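Local coordinates for protein prophenoloxidase b (Marsupenaeus japonicus, PDB 3WKY) that is the inactive precursor of a secreted type 3 copper phenoloxidase that, once activated, probably oxidises monophenols and o-diphenols, at residues V428-E433 with P483-T488; P442-H447 with M656-T661; E529-E534 with N550-L555; I489-P494 with A543-H548. All coordinates share one frame; numbering follows the deposited sequence. Where two conformers were deposited one is given.

Contact 1 (V428-E433 with P483-T488). With NAG (2-acetamido-2-deoxy-beta-D-glucopyranose), chain F.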
loop_
_atom_site.group_PDB
_atom_site.type_symbol
_atom_site.label_atom_id
_atom_site.label_comp_id
_atom_site.label_asym_id
_atom_site.label_seq_id
_atom_site.Cartn_x
_atom_site.Cartn_y
_atom_site.Cartn_z
ATOM N N VAL A 428 26.951 -44.872 24.624
ATOM C CA VAL A 428 26.134 -44.962 23.428
ATOM C C VAL A 428 27.094 -45.033 22.260
ATOM O O VAL A 428 28.067 -44.277 22.211
ATOM C CB VAL A 428 25.249 -43.704 23.228
ATOM C CG1 VAL A 428 24.380 -43.872 21.999
ATOM C CG2 VAL A 428 24.377 -43.421 24.448
ATOM N N THR A 429 26.863 -45.962 21.339
ATOM C CA THR A 429 27.643 -46.023 20.110
ATOM C C THR A 429 26.731 -46.373 18.941
ATOM O O THR A 429 25.790 -47.148 19.096
ATOM C CB THR A 429 28.798 -47.047 20.198
ATOM O OG1 THR A 429 29.525 -47.057 18.964
ATOM C CG2 THR A 429 28.264 -48.437 20.461
ATOM N N VAL A 430 27.019 -45.794 17.782
ATOM C CA VAL A 430 26.231 -46.023 16.589
ATOM C C VAL A 430 27.168 -46.548 15.509
ATOM O O VAL A 430 28.280 -46.031 15.341
ATOM C CB VAL A 430 25.544 -44.708 16.137
ATOM C CG1 VAL A 430 24.897 -44.870 14.775
ATOM C CG2 VAL A 430 24.511 -44.280 17.171
ATOM N N GLN A 431 26.735 -47.574 14.784
ATOM C CA GLN A 431 27.594 -48.172 13.766
ATOM C C GLN A 431 26.839 -48.556 12.503
ATOM O O GLN A 431 25.925 -49.394 12.521
ATOM C CB GLN A 431 28.349 -49.392 14.322
ATOM C CG GLN A 431 29.212 -50.109 13.275
ATOM C CD GLN A 431 30.358 -49.253 12.767
ATOM O OE1 GLN A 431 31.135 -48.705 13.551
ATOM N NE2 GLN A 431 30.464 -49.126 11.445
ATOM N N GLU A 432 27.244 -47.948 11.401
ATOM C CA GLU A 432 26.663 -48.253 10.112
ATOM C C GLU A 432 27.075 -49.660 9.716
ATOM O O GLU A 432 28.226 -50.059 9.909
ATOM C CB GLU A 432 27.159 -47.254 9.075
ATOM C CG GLU A 432 26.441 -47.338 7.750
ATOM C CD GLU A 432 26.715 -46.137 6.876
ATOM O OE1 GLU A 432 27.865 -45.990 6.403
ATOM O OE2 GLU A 432 25.766 -45.346 6.662
ATOM N N GLU A 433 26.125 -50.409 9.174
ATOM C CA GLU A 433 26.377 -51.778 8.740
ATOM C C GLU A 433 27.141 -51.790 7.416
ATOM O O GLU A 433 27.236 -50.768 6.733
ATOM C CB GLU A 433 25.056 -52.538 8.590
ATOM C CG GLU A 433 24.991 -53.868 9.348
ATOM C CD GLU A 433 25.042 -53.703 10.860
ATOM O OE1 GLU A 433 23.979 -53.778 11.515
ATOM O OE2 GLU A 433 26.147 -53.505 11.403
ATOM N N PRO A 483 22.183 -46.735 4.170
ATOM C CA PRO A 483 22.559 -48.084 4.633
ATOM C C PRO A 483 21.918 -48.411 5.976
ATOM O O PRO A 483 21.669 -47.481 6.755
ATOM C CB PRO A 483 24.080 -47.979 4.827
ATOM C CG PRO A 483 24.509 -46.833 3.977
ATOM C CD PRO A 483 23.353 -45.855 3.993
ATOM N N ASP A 484 21.665 -49.690 6.262
ATOM C CA ASP A 484 21.261 -50.084 7.613
ATOM C C ASP A 484 22.302 -49.625 8.630
ATOM O O ASP A 484 23.488 -49.508 8.311
ATOM C CB ASP A 484 21.117 -51.608 7.744
ATOM C CG ASP A 484 19.956 -52.173 6.945
ATOM O OD1 ASP A 484 19.032 -51.414 6.585
ATOM O OD2 ASP A 484 19.968 -53.400 6.692
ATOM N N PHE A 485 21.859 -49.365 9.855
ATOM C CA PHE A 485 22.779 -49.109 10.948
ATOM C C PHE A 485 22.243 -49.723 12.228
ATOM O O PHE A 485 21.060 -50.060 12.323
ATOM C CB PHE A 485 23.037 -47.603 11.145
ATOM C CG PHE A 485 21.810 -46.807 11.509
ATOM C CD1 PHE A 485 20.974 -46.309 10.519
ATOM C CD2 PHE A 485 21.516 -46.519 12.838
ATOM C CE1 PHE A 485 19.845 -45.570 10.845
ATOM C CE2 PHE A 485 20.391 -45.778 13.174
ATOM C CZ PHE A 485 19.553 -45.300 12.172
ATOM N N SER A 486 23.124 -49.899 13.208
ATOM C CA SER A 486 22.681 -50.312 14.528
ATOM C C SER A 486 23.263 -49.372 15.573
ATOM O O SER A 486 24.149 -48.567 15.279
ATOM C CB SER A 486 23.119 -51.742 14.827
ATOM O OG SER A 486 24.498 -51.770 15.128
ATOM N N TYR A 487 22.739 -49.452 16.788
ATOM C CA TYR A 487 23.301 -48.690 17.895
ATOM C C TYR A 487 23.312 -49.568 19.142
ATOM O O TYR A 487 22.496 -50.483 19.266
ATOM C CB TYR A 487 22.544 -47.373 18.147
ATOM C CG TYR A 487 21.112 -47.535 18.600
ATOM C CD1 TYR A 487 20.809 -47.834 19.921
ATOM C CD2 TYR A 487 20.055 -47.352 17.712
ATOM C CE1 TYR A 487 19.507 -47.988 20.336
ATOM C CE2 TYR A 487 18.744 -47.490 18.127
ATOM C CZ TYR A 487 18.475 -47.803 19.431
ATOM O OH TYR A 487 17.173 -47.950 19.849
ATOM N N THR A 488 24.225 -49.284 20.059
ATOM C CA THR A 488 24.270 -50.022 21.317
ATOM C C THR A 488 24.289 -49.059 22.493
ATOM O O THR A 488 25.083 -48.109 22.525
ATOM C CB THR A 488 25.484 -50.963 21.376
ATOM O OG1 THR A 488 25.379 -51.924 20.318
ATOM C CG2 THR A 488 25.530 -51.703 22.723
HETATM C C1 NAG F . 16.321 -53.629 6.306
HETATM C C2 NAG F . 16.979 -54.970 5.970
HETATM C C3 NAG F . 17.587 -54.902 4.575
HETATM C C4 NAG F . 16.504 -54.544 3.567
HETATM C C5 NAG F . 15.713 -53.314 4.005
HETATM C C6 NAG F . 14.472 -53.159 3.135
HETATM C C7 NAG F . 17.845 -56.515 7.635
HETATM C C8 NAG F . 19.104 -57.105 8.199
HETATM N N2 NAG F . 17.967 -55.367 6.963
HETATM O O3 NAG F . 18.155 -56.142 4.225
HETATM O O4 NAG F . 17.089 -54.298 2.306
HETATM O O5 NAG F . 15.293 -53.406 5.356
HETATM O O6 NAG F . 13.481 -54.047 3.605
HETATM O O7 NAG F . 16.764 -57.083 7.798
#

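Contact 2 (P442-H447 with M656-T661)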
loop_
_atom_site.group_PDB
_atom_site.type_symbol
_atom_site.label_atom_id
_atom_site.label_comp_id
_atom_site.label_asym_id
_atom_site.label_seq_id
_atom_site.Cartn_x
_atom_site.Cartn_y
_atom_site.Cartn_z
ATOM N N PRO A 442 33.463 -45.520 9.842
ATOM C CA PRO A 442 33.888 -45.151 11.190
ATOM C C PRO A 442 32.665 -45.095 12.091
ATOM O O PRO A 442 31.543 -44.895 11.615
ATOM C CB PRO A 442 34.457 -43.748 10.998
ATOM C CG PRO A 442 34.933 -43.736 9.594
ATOM C CD PRO A 442 33.961 -44.579 8.826
ATOM N N GLU A 443 32.884 -45.282 13.382
ATOM C CA GLU A 443 31.824 -45.258 14.382
ATOM C C GLU A 443 31.106 -43.910 14.387
ATOM O O GLU A 443 31.744 -42.874 14.205
ATOM C CB GLU A 443 32.446 -45.489 15.754
ATOM C CG GLU A 443 31.548 -46.161 16.761
ATOM C CD GLU A 443 32.338 -46.729 17.928
ATOM O OE1 GLU A 443 32.217 -46.185 19.047
ATOM O OE2 GLU A 443 33.079 -47.717 17.719
ATOM N N ASN A 444 29.794 -43.936 14.617
ATOM C CA ASN A 444 28.972 -42.731 14.761
ATOM C C ASN A 444 28.837 -41.887 13.496
ATOM O O ASN A 444 28.560 -40.683 13.571
ATOM C CB ASN A 444 29.464 -41.889 15.936
ATOM C CG ASN A 444 29.510 -42.678 17.213
ATOM O OD1 ASN A 444 28.547 -43.369 17.556
ATOM N ND2 ASN A 444 30.637 -42.605 17.926
ATOM N N LEU A 445 29.031 -42.534 12.351
ATOM C CA LEU A 445 28.870 -41.897 11.049
ATOM C C LEU A 445 27.804 -42.620 10.241
ATOM O O LEU A 445 27.853 -43.848 10.080
ATOM C CB LEU A 445 30.196 -41.890 10.278
ATOM C CG LEU A 445 30.181 -41.354 8.840
ATOM C CD1 LEU A 445 29.826 -39.868 8.797
ATOM C CD2 LEU A 445 31.517 -41.600 8.140
ATOM N N LEU A 446 26.824 -41.865 9.746
ATOM C CA LEU A 446 25.765 -42.431 8.912
ATOM C C LEU A 446 25.822 -41.795 7.532
ATOM O O LEU A 446 26.250 -40.642 7.390
ATOM C CB LEU A 446 24.388 -42.184 9.538
ATOM C CG LEU A 446 24.157 -42.766 10.936
ATOM C CD1 LEU A 446 22.732 -42.485 11.402
ATOM C CD2 LEU A 446 24.431 -44.264 10.944
ATOM N N HIS A 447 25.406 -42.538 6.508
ATOM C CA HIS A 447 25.422 -41.991 5.157
ATOM C C HIS A 447 24.046 -41.994 4.515
ATOM O O HIS A 447 23.154 -42.738 4.913
ATOM C CB HIS A 447 26.384 -42.762 4.245
ATOM C CG HIS A 447 27.827 -42.565 4.575
ATOM N ND1 HIS A 447 28.541 -43.461 5.341
ATOM C CD2 HIS A 447 28.692 -41.574 4.247
ATOM C CE1 HIS A 447 29.786 -43.031 5.467
ATOM N NE2 HIS A 447 29.904 -41.892 4.813
ATOM N N MET A 656 21.668 -39.675 28.525
ATOM C CA MET A 656 22.983 -39.422 27.936
ATOM C C MET A 656 22.838 -38.745 26.578
ATOM O O MET A 656 21.940 -39.076 25.803
ATOM C CB MET A 656 23.794 -40.718 27.802
ATOM C CG MET A 656 25.148 -40.549 27.108
ATOM S SD MET A 656 26.329 -41.863 27.556
ATOM C CE MET A 656 26.689 -41.429 29.263
ATOM N N LEU A 657 23.722 -37.794 26.297
ATOM C CA LEU A 657 23.693 -37.093 25.014
ATOM C C LEU A 657 24.844 -37.539 24.125
ATOM O O LEU A 657 26.007 -37.218 24.376
ATOM C CB LEU A 657 23.754 -35.581 25.224
ATOM C CG LEU A 657 23.641 -34.743 23.951
ATOM C CD1 LEU A 657 22.225 -34.867 23.376
ATOM C CD2 LEU A 657 24.015 -33.279 24.219
ATOM N N GLN A 658 24.510 -38.295 23.089
ATOM C CA GLN A 658 25.488 -38.772 22.124
ATOM C C GLN A 658 25.438 -37.843 20.898
ATOM O O GLN A 658 24.578 -36.957 20.814
ATOM C CB GLN A 658 25.205 -40.266 21.823
ATOM C CG GLN A 658 25.545 -40.827 20.440
ATOM C CD GLN A 658 26.947 -41.383 20.302
ATOM O OE1 GLN A 658 27.842 -41.080 21.094
ATOM N NE2 GLN A 658 27.146 -42.207 19.271
ATOM N N GLU A 659 26.360 -38.040 19.968
ATOM C CA GLU A 659 26.449 -37.208 18.787
ATOM C C GLU A 659 26.786 -38.096 17.594
ATOM O O GLU A 659 27.629 -38.991 17.704
ATOM C CB GLU A 659 27.556 -36.184 19.018
ATOM C CG GLU A 659 27.432 -34.919 18.239
ATOM C CD GLU A 659 28.410 -33.847 18.714
ATOM O OE1 GLU A 659 29.526 -33.772 18.157
ATOM O OE2 GLU A 659 28.062 -33.079 19.642
ATOM N N VAL A 660 26.113 -37.886 16.465
ATOM C CA VAL A 660 26.467 -38.597 15.238
ATOM C C VAL A 660 26.687 -37.608 14.105
ATOM O O VAL A 660 26.223 -36.462 14.173
ATOM C CB VAL A 660 25.402 -39.645 14.819
ATOM C CG1 VAL A 660 25.149 -40.628 15.957
ATOM C CG2 VAL A 660 24.105 -38.972 14.378
ATOM N N THR A 661 27.418 -38.045 13.084
ATOM C CA THR A 661 27.609 -37.252 11.879
ATOM C C THR A 661 26.840 -37.931 10.758
ATOM O O THR A 661 26.843 -39.161 10.657
ATOM C CB THR A 661 29.108 -37.153 11.519
ATOM O OG1 THR A 661 29.802 -36.493 12.584
ATOM C CG2 THR A 661 29.322 -36.376 10.224
#

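Contact 3 (E529-E534 with N550-L555). With NAG (2-acetamido-2-deoxy-beta-D-glucopyranose), chain F.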
loop_
_atom_site.group_PDB
_atom_site.type_symbol
_atom_site.label_atom_id
_atom_site.label_comp_id
_atom_site.label_asym_id
_atom_site.label_seq_id
_atom_site.Cartn_x
_atom_site.Cartn_y
_atom_site.Cartn_z
ATOM N N GLU A 529 11.619 -38.600 16.766
ATOM C CA GLU A 529 11.779 -39.951 17.299
ATOM C C GLU A 529 12.701 -40.796 16.427
ATOM O O GLU A 529 12.541 -40.866 15.211
ATOM C CB GLU A 529 10.407 -40.631 17.451
ATOM C CG GLU A 529 10.469 -42.042 18.074
ATOM C CD GLU A 529 9.096 -42.588 18.400
ATOM O OE1 GLU A 529 8.225 -41.799 18.858
ATOM O OE2 GLU A 529 8.885 -43.807 18.194
ATOM N N VAL A 530 13.677 -41.442 17.069
ATOM C CA VAL A 530 14.570 -42.387 16.410
ATOM C C VAL A 530 14.098 -43.794 16.776
ATOM O O VAL A 530 13.958 -44.662 15.906
ATOM C CB VAL A 530 16.016 -42.217 16.900
ATOM C CG1 VAL A 530 16.912 -43.376 16.413
ATOM C CG2 VAL A 530 16.577 -40.885 16.446
ATOM N N ASP A 531 13.821 -43.991 18.064
ATOM C CA ASP A 531 13.439 -45.306 18.582
ATOM C C ASP A 531 12.954 -45.164 20.018
ATOM O O ASP A 531 13.664 -44.620 20.875
ATOM C CB ASP A 531 14.652 -46.249 18.525
ATOM C CG ASP A 531 14.264 -47.727 18.402
ATOM O OD1 ASP A 531 13.061 -48.050 18.289
ATOM O OD2 ASP A 531 15.189 -48.572 18.391
ATOM N N VAL A 532 11.738 -45.634 20.278
ATOM C CA VAL A 532 11.171 -45.619 21.622
ATOM C C VAL A 532 10.556 -46.990 21.835
ATOM O O VAL A 532 9.627 -47.362 21.126
ATOM C CB VAL A 532 10.079 -44.525 21.774
ATOM C CG1 VAL A 532 9.303 -44.710 23.080
ATOM C CG2 VAL A 532 10.699 -43.132 21.699
ATOM N N PHE A 533 11.086 -47.759 22.790
ATOM C CA PHE A 533 10.668 -49.149 22.927
ATOM C C PHE A 533 10.996 -49.693 24.319
ATOM O O PHE A 533 11.891 -49.172 24.997
ATOM C CB PHE A 533 11.391 -49.997 21.877
ATOM C CG PHE A 533 12.863 -50.134 22.134
ATOM C CD1 PHE A 533 13.747 -49.143 21.728
ATOM C CD2 PHE A 533 13.363 -51.244 22.804
ATOM C CE1 PHE A 533 15.102 -49.253 21.977
ATOM C CE2 PHE A 533 14.714 -51.360 23.056
ATOM C CZ PHE A 533 15.585 -50.365 22.645
ATOM N N GLU A 534 10.282 -50.737 24.744
ATOM C CA GLU A 534 10.604 -51.386 26.016
ATOM C C GLU A 534 11.625 -52.506 25.826
ATOM O O GLU A 534 11.576 -53.258 24.857
ATOM C CB GLU A 534 9.355 -51.923 26.730
ATOM C CG GLU A 534 9.668 -52.522 28.109
ATOM C CD GLU A 534 8.436 -52.944 28.887
ATOM O OE1 GLU A 534 7.320 -52.504 28.534
ATOM O OE2 GLU A 534 8.590 -53.722 29.857
ATOM N N ASN A 550 16.212 -51.338 11.172
ATOM C CA ASN A 550 14.957 -51.909 10.661
ATOM C C ASN A 550 13.974 -52.246 11.775
ATOM O O ASN A 550 12.821 -52.556 11.506
ATOM C CB ASN A 550 15.206 -53.175 9.830
ATOM C CG ASN A 550 15.627 -52.884 8.404
ATOM O OD1 ASN A 550 15.828 -51.733 8.019
ATOM N ND2 ASN A 550 15.777 -53.954 7.608
ATOM N N GLU A 551 14.426 -52.202 13.028
ATOM C CA GLU A 551 13.545 -52.500 14.152
ATOM C C GLU A 551 12.898 -51.252 14.725
ATOM O O GLU A 551 12.095 -51.348 15.652
ATOM C CB GLU A 551 14.321 -53.158 15.311
ATOM C CG GLU A 551 15.120 -54.389 14.978
ATOM C CD GLU A 551 15.802 -54.954 16.222
ATOM O OE1 GLU A 551 15.154 -55.744 16.939
ATOM O OE2 GLU A 551 16.961 -54.576 16.500
ATOM N N SER A 552 13.267 -50.084 14.208
ATOM C CA SER A 552 12.830 -48.821 14.820
ATOM C C SER A 552 11.330 -48.734 15.066
ATOM O O SER A 552 10.525 -49.165 14.241
ATOM C CB SER A 552 13.234 -47.626 13.962
ATOM O OG SER A 552 12.617 -46.462 14.483
ATOM N N SER A 553 10.961 -48.135 16.194
ATOM C CA SER A 553 9.562 -47.928 16.535
ATOM C C SER A 553 8.804 -47.101 15.493
ATOM O O SER A 553 7.575 -47.178 15.413
ATOM C CB SER A 553 9.477 -47.219 17.880
ATOM O OG SER A 553 10.264 -46.042 17.863
ATOM N N ILE A 554 9.516 -46.308 14.697
ATOM C CA ILE A 554 8.804 -45.433 13.732
ATOM C C ILE A 554 8.430 -46.170 12.443
ATOM O O ILE A 554 7.641 -45.674 11.635
ATOM C CB ILE A 554 9.587 -44.144 13.397
ATOM C CG1 ILE A 554 10.786 -44.462 12.497
ATOM C CG2 ILE A 554 9.988 -43.393 14.697
ATOM C CD1 ILE A 554 11.619 -43.236 12.108
ATOM N N LEU A 555 8.988 -47.362 12.259
ATOM C CA LEU A 555 8.672 -48.199 11.101
ATOM C C LEU A 555 7.581 -49.205 11.467
ATOM O O LEU A 555 7.367 -49.489 12.645
ATOM C CB LEU A 555 9.929 -48.945 10.640
ATOM C CG LEU A 555 11.139 -48.065 10.317
ATOM C CD1 LEU A 555 12.374 -48.905 9.997
ATOM C CD2 LEU A 555 10.806 -47.121 9.140
HETATM C C1 NAG F . 16.321 -53.629 6.306
HETATM C C2 NAG F . 16.979 -54.970 5.970
HETATM C C3 NAG F . 17.587 -54.902 4.575
HETATM C C4 NAG F . 16.504 -54.544 3.567
HETATM C C5 NAG F . 15.713 -53.314 4.005
HETATM C C6 NAG F . 14.472 -53.159 3.135
HETATM C C7 NAG F . 17.845 -56.515 7.635
HETATM C C8 NAG F . 19.104 -57.105 8.199
HETATM N N2 NAG F . 17.967 -55.367 6.963
HETATM O O3 NAG F . 18.155 -56.142 4.225
HETATM O O4 NAG F . 17.089 -54.298 2.306
HETATM O O5 NAG F . 15.293 -53.406 5.356
HETATM O O6 NAG F . 13.481 -54.047 3.605
HETATM O O7 NAG F . 16.764 -57.083 7.798
#

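Contact 4 (I489-P494 with A543-H548)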
loop_
_atom_site.group_PDB
_atom_site.type_symbol
_atom_site.label_atom_id
_atom_site.label_comp_id
_atom_site.label_asym_id
_atom_site.label_seq_id
_atom_site.Cartn_x
_atom_site.Cartn_y
_atom_site.Cartn_z
ATOM N N ILE A 489 23.390 -49.300 23.443
ATOM C CA ILE A 489 23.331 -48.509 24.651
ATOM C C ILE A 489 23.887 -49.363 25.787
ATOM O O ILE A 489 23.435 -50.488 25.996
ATOM C CB ILE A 489 21.886 -48.125 25.007
ATOM C CG1 ILE A 489 21.172 -47.489 23.799
ATOM C CG2 ILE A 489 21.865 -47.184 26.212
ATOM C CD1 ILE A 489 21.910 -46.298 23.199
ATOM N N THR A 490 24.869 -48.829 26.503
ATOM C CA THR A 490 25.394 -49.503 27.689
ATOM C C THR A 490 24.719 -48.891 28.908
ATOM O O THR A 490 24.770 -47.669 29.101
ATOM C CB THR A 490 26.912 -49.316 27.796
ATOM O OG1 THR A 490 27.541 -49.810 26.601
ATOM C CG2 THR A 490 27.472 -50.082 29.005
ATOM N N VAL A 491 24.070 -49.722 29.722
ATOM C CA VAL A 491 23.399 -49.225 30.918
ATOM C C VAL A 491 23.867 -49.965 32.173
ATOM O O VAL A 491 24.483 -51.027 32.084
ATOM C CB VAL A 491 21.875 -49.335 30.817
ATOM C CG1 VAL A 491 21.367 -48.650 29.545
ATOM C CG2 VAL A 491 21.434 -50.787 30.841
ATOM N N ASN A 492 23.572 -49.393 33.334
ATOM C CA ASN A 492 23.805 -50.085 34.595
ATOM C C ASN A 492 22.557 -50.110 35.451
ATOM O O ASN A 492 21.898 -49.083 35.640
ATOM C CB ASN A 492 24.949 -49.453 35.390
ATOM C CG ASN A 492 25.326 -50.283 36.615
ATOM O OD1 ASN A 492 25.680 -51.455 36.482
ATOM N ND2 ASN A 492 25.244 -49.685 37.807
ATOM N N ASN A 493 22.227 -51.293 35.961
ATOM C CA ASN A 493 21.187 -51.430 36.962
ATOM C C ASN A 493 21.897 -51.600 38.295
ATOM O O ASN A 493 22.463 -52.661 38.563
ATOM C CB ASN A 493 20.325 -52.654 36.655
ATOM C CG ASN A 493 19.291 -52.935 37.728
ATOM O OD1 ASN A 493 19.185 -52.220 38.725
ATOM N ND2 ASN A 493 18.507 -53.987 37.518
ATOM N N PRO A 494 21.888 -50.545 39.123
ATOM C CA PRO A 494 22.589 -50.578 40.410
ATOM C C PRO A 494 21.732 -51.161 41.522
ATOM O O PRO A 494 22.197 -51.247 42.654
ATOM C CB PRO A 494 22.858 -49.101 40.690
ATOM C CG PRO A 494 21.668 -48.396 40.063
ATOM C CD PRO A 494 21.367 -49.197 38.806
ATOM N N ALA A 543 24.431 -53.878 31.334
ATOM C CA ALA A 543 23.807 -54.531 30.184
ATOM C C ALA A 543 24.072 -53.736 28.914
ATOM O O ALA A 543 24.268 -52.515 28.960
ATOM C CB ALA A 543 22.308 -54.712 30.400
ATOM N N TYR A 544 24.097 -54.443 27.792
ATOM C CA TYR A 544 24.256 -53.826 26.484
ATOM C C TYR A 544 22.982 -54.081 25.706
ATOM O O TYR A 544 22.534 -55.225 25.596
ATOM C CB TYR A 544 25.457 -54.424 25.748
ATOM C CG TYR A 544 26.740 -54.368 26.549
ATOM C CD1 TYR A 544 27.499 -53.208 26.592
ATOM C CD2 TYR A 544 27.188 -55.473 27.268
ATOM C CE1 TYR A 544 28.664 -53.143 27.327
ATOM C CE2 TYR A 544 28.359 -55.414 28.003
ATOM C CZ TYR A 544 29.090 -54.245 28.028
ATOM O OH TYR A 544 30.257 -54.165 28.752
ATOM N N ILE A 545 22.376 -53.017 25.188
ATOM C CA ILE A 545 21.150 -53.162 24.414
ATOM C C ILE A 545 21.428 -52.658 23.005
ATOM O O ILE A 545 21.821 -51.502 22.816
ATOM C CB ILE A 545 19.973 -52.385 25.031
ATOM C CG1 ILE A 545 19.661 -52.901 26.437
ATOM C CG2 ILE A 545 18.740 -52.515 24.162
ATOM C CD1 ILE A 545 20.018 -51.931 27.531
ATOM N N THR A 546 21.242 -53.540 22.029
ATOM C CA THR A 546 21.581 -53.256 20.642
ATOM C C THR A 546 20.313 -53.281 19.804
ATOM O O THR A 546 19.524 -54.223 19.897
ATOM C CB THR A 546 22.551 -54.314 20.087
ATOM O OG1 THR A 546 23.826 -54.172 20.724
ATOM C CG2 THR A 546 22.718 -54.156 18.579
ATOM N N ARG A 547 20.109 -52.239 18.998
ATOM C CA ARG A 547 18.958 -52.175 18.115
ATOM C C ARG A 547 19.401 -51.942 16.687
ATOM O O ARG A 547 20.313 -51.151 16.428
ATOM C CB ARG A 547 18.013 -51.047 18.542
ATOM C CG ARG A 547 17.231 -51.360 19.799
ATOM C CD ARG A 547 16.009 -52.203 19.492
ATOM N NE ARG A 547 14.871 -51.363 19.122
ATOM C CZ ARG A 547 13.617 -51.793 19.025
ATOM N NH1 ARG A 547 13.329 -53.064 19.262
ATOM N NH2 ARG A 547 12.646 -50.948 18.691
ATOM N N HIS A 548 18.754 -52.630 15.753
ATOM C CA HIS A 548 19.002 -52.459 14.321
ATOM C C HIS A 548 18.031 -51.414 13.798
ATOM O O HIS A 548 16.923 -51.293 14.314
ATOM C CB HIS A 548 18.760 -53.772 13.571
ATOM C CG HIS A 548 19.153 -53.729 12.121
ATOM N ND1 HIS A 548 18.356 -53.169 11.148
ATOM C CD2 HIS A 548 20.259 -54.191 11.490
ATOM C CE1 HIS A 548 18.959 -53.276 9.974
ATOM N NE2 HIS A 548 20.109 -53.896 10.152
#

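Contact 1 (V428-E433 with P483-T488)
Thr429 pairs with Thr488 and Gln431 with Ser486 as antiparallel hydrogen-bonded pairs, the two strand axes 4.7 Å apart at 163°. The straightest bond is Gln431 N to Ser486 O, 2.8 Å with 178° at the hydrogen; one more, Glu433 N to Asp484 O, follows where the first strand ends. Val430 with Tyr487, and further on Glu432 with Phe485, are the non-hydrogen-bonded pairs, their side chains on the inward face. Val430 CG2 lies 3.8 Å from Tyr487 CB, while its CG1 comes obliquely to the Phe485 ring, 4.2 Å from CD2. Both aromatics hold CG between the backbone N and the carbonyl carbon (chi1 near +60°), which turns both rings away from strand 428-432. Glu432 runs out extended and crosses Pro483, its OE2 3.3 Å from Pro483 CG; OE1 bonds Ser441, Trp435 and His447. On the outer face Thr429 and Thr488 lie side by side. Asp484 is gripped twice: OD2 accepts the N2-H of the sugar on Asn550 at 2.8 Å, and OD1 bridges to Arg576. The pair belongs to a three-stranded antiparallel sheet of the Ig-like domain, Val430 facing strands 445-456 and 655-664 of the larger sheet and strand 541-548 adjoining 485-493.

Contact 2 (P442-H447 with M656-T661)
Asn444 and Leu446 bracket Thr661 with two backbone bonds: Thr661 N donates to Asn444 O at 2.9 Å, and Leu446 N reaches Thr661 O at the same distance. Both are nearly straight, and they frame the single parallel bridge between Leu445 and Thr661. Val660 CA adds a CA-H...O contact to Asn444 O at 3.4 Å. The apolar contact is Leu445 CD1 on Thr661 CG2, 3.8 Å apart. The polar side-chain contact is between amides turned 77° apart. Gln658 NE2 approaches Asn444 OD1, but that bond is weak and doubtful, Gln658 having two conformers; the firmer partner of OD1 is the backbone N of Val430, to which CG, anti to the carbonyl carbon of Asn444 (chi1 -55°), directs it. The phi of 67° at Asn444 suits the third position of a type II turn from Pro442 to Leu445. With a valine in its place, Val430 N would probably lose its side-chain acceptor and the turn would be strained at that positive phi. The turn leads into strand 445-456, which runs parallel to 655-664 in the seven-stranded mixed sheet of the Ig-like domain.

Contact 3 (E529-E534 with N550-L555)
Ser552 and Ser553 plug into a classic beta bulge, where Val530 and Asp531 both face Ile505 on the next strand. The tight part is polar. Ser553 OG gives its proton to Glu529 OE2 at 2.6 Å, on the anti lone pair, and takes Val532 N-H at 2.9 Å, so two bonds grip the hydroxyl. Ser552 OG does likewise, donating to Val530 O at 2.7 Å while accepting Ile554 N at 3.1 Å in an ST turn. Ser553 N meets Asp531 OD1 at 3.0 Å from above the carboxylate plane, 41° out of it; Asp531 OD2 serves Tyr487 and Arg547. Ile554 CG2 packs on Glu529 CG at 3.7 Å, the two side chains sliding past each other in opposite directions. Glu529 is extended from CG onward, which carries its carboxylate to Ser617 and to Tyr224, on the helix 218-239 that also bears His226 of the copper-oxygen pocket. Shortening Glu529 to an alanine is likely to leave the Ser553 hydroxyl without its acceptor and open a gap beside Ile554. Away from the bulge contact is slight: Glu551 is exposed, though its OE2 takes His548 N, and Asn550 bears an N-linked glycan, its ND2 covalently bonded to sugar C1 at 1.4 Å.

Contact 4 (I489-P494 with A543-H548)
Ile489 with Ile545, and Val491 with Ala543, are the hydrogen-bonded pairs of an antiparallel edge in the Ig-like domain, where strand 541-548 borders the three-stranded sheet within this chain. The axes come to 4.8 Å and make 149°. Four backbone bonds hold the pairs, among them Ile489 N to Ile545 O at 2.8 Å and Val491 N to Ala543 O at 2.9 Å. On the outward face Thr490 and Tyr544 run side by side in the same direction. The ring presents its edge to the threonine: Thr490 OG1 lies near the ring plane, 3.4 Å from CD1, and Thr490 CG2 comes to 3.7 Å from CE1. Tyr544 owes this to CG being anti to its carbonyl carbon (chi1 -54°), which sets the ring alongside its cross-strand neighbour. The inward face is apolar, and here Val491 and Ile545 cross at about a right angle. Ala543 CB touches Val491 CG2 at 4.0 Å. This face turns to strand 501-509, with Val491 and Ile545 both on Met501, joining the two sheets. Ile545 has chi2 at 110°, off a staggered value, and its CD1 ends 3.8 Å from Val491 CG2.

How the contacts relate
Strand 485-493 is shared by contacts 1 and 4 as the central strand, with 424-432 along one edge and 541-548 along the other; Thr488 OG1 and Thr546 OG1 lie 2.8 Å apart where they meet. Contact 2 joins strands of the other sheet, yet its centre is about 8 Å from that of contact 1, and Val430 O comes to 2.7 Å from Asn444 N between them. Asp531 of contact 3 ties both sheets together: its OD2 is 2.5 Å from Tyr487 OH of contact 1 and 2.9 Å from Arg547 NE of contact 4. The Asn550 glycan spans contacts 3 and 1. Contact 3 is joined to the copper domain by Glu529 and Tyr224, on the helix carrying His226 of the copper-oxygen pocket.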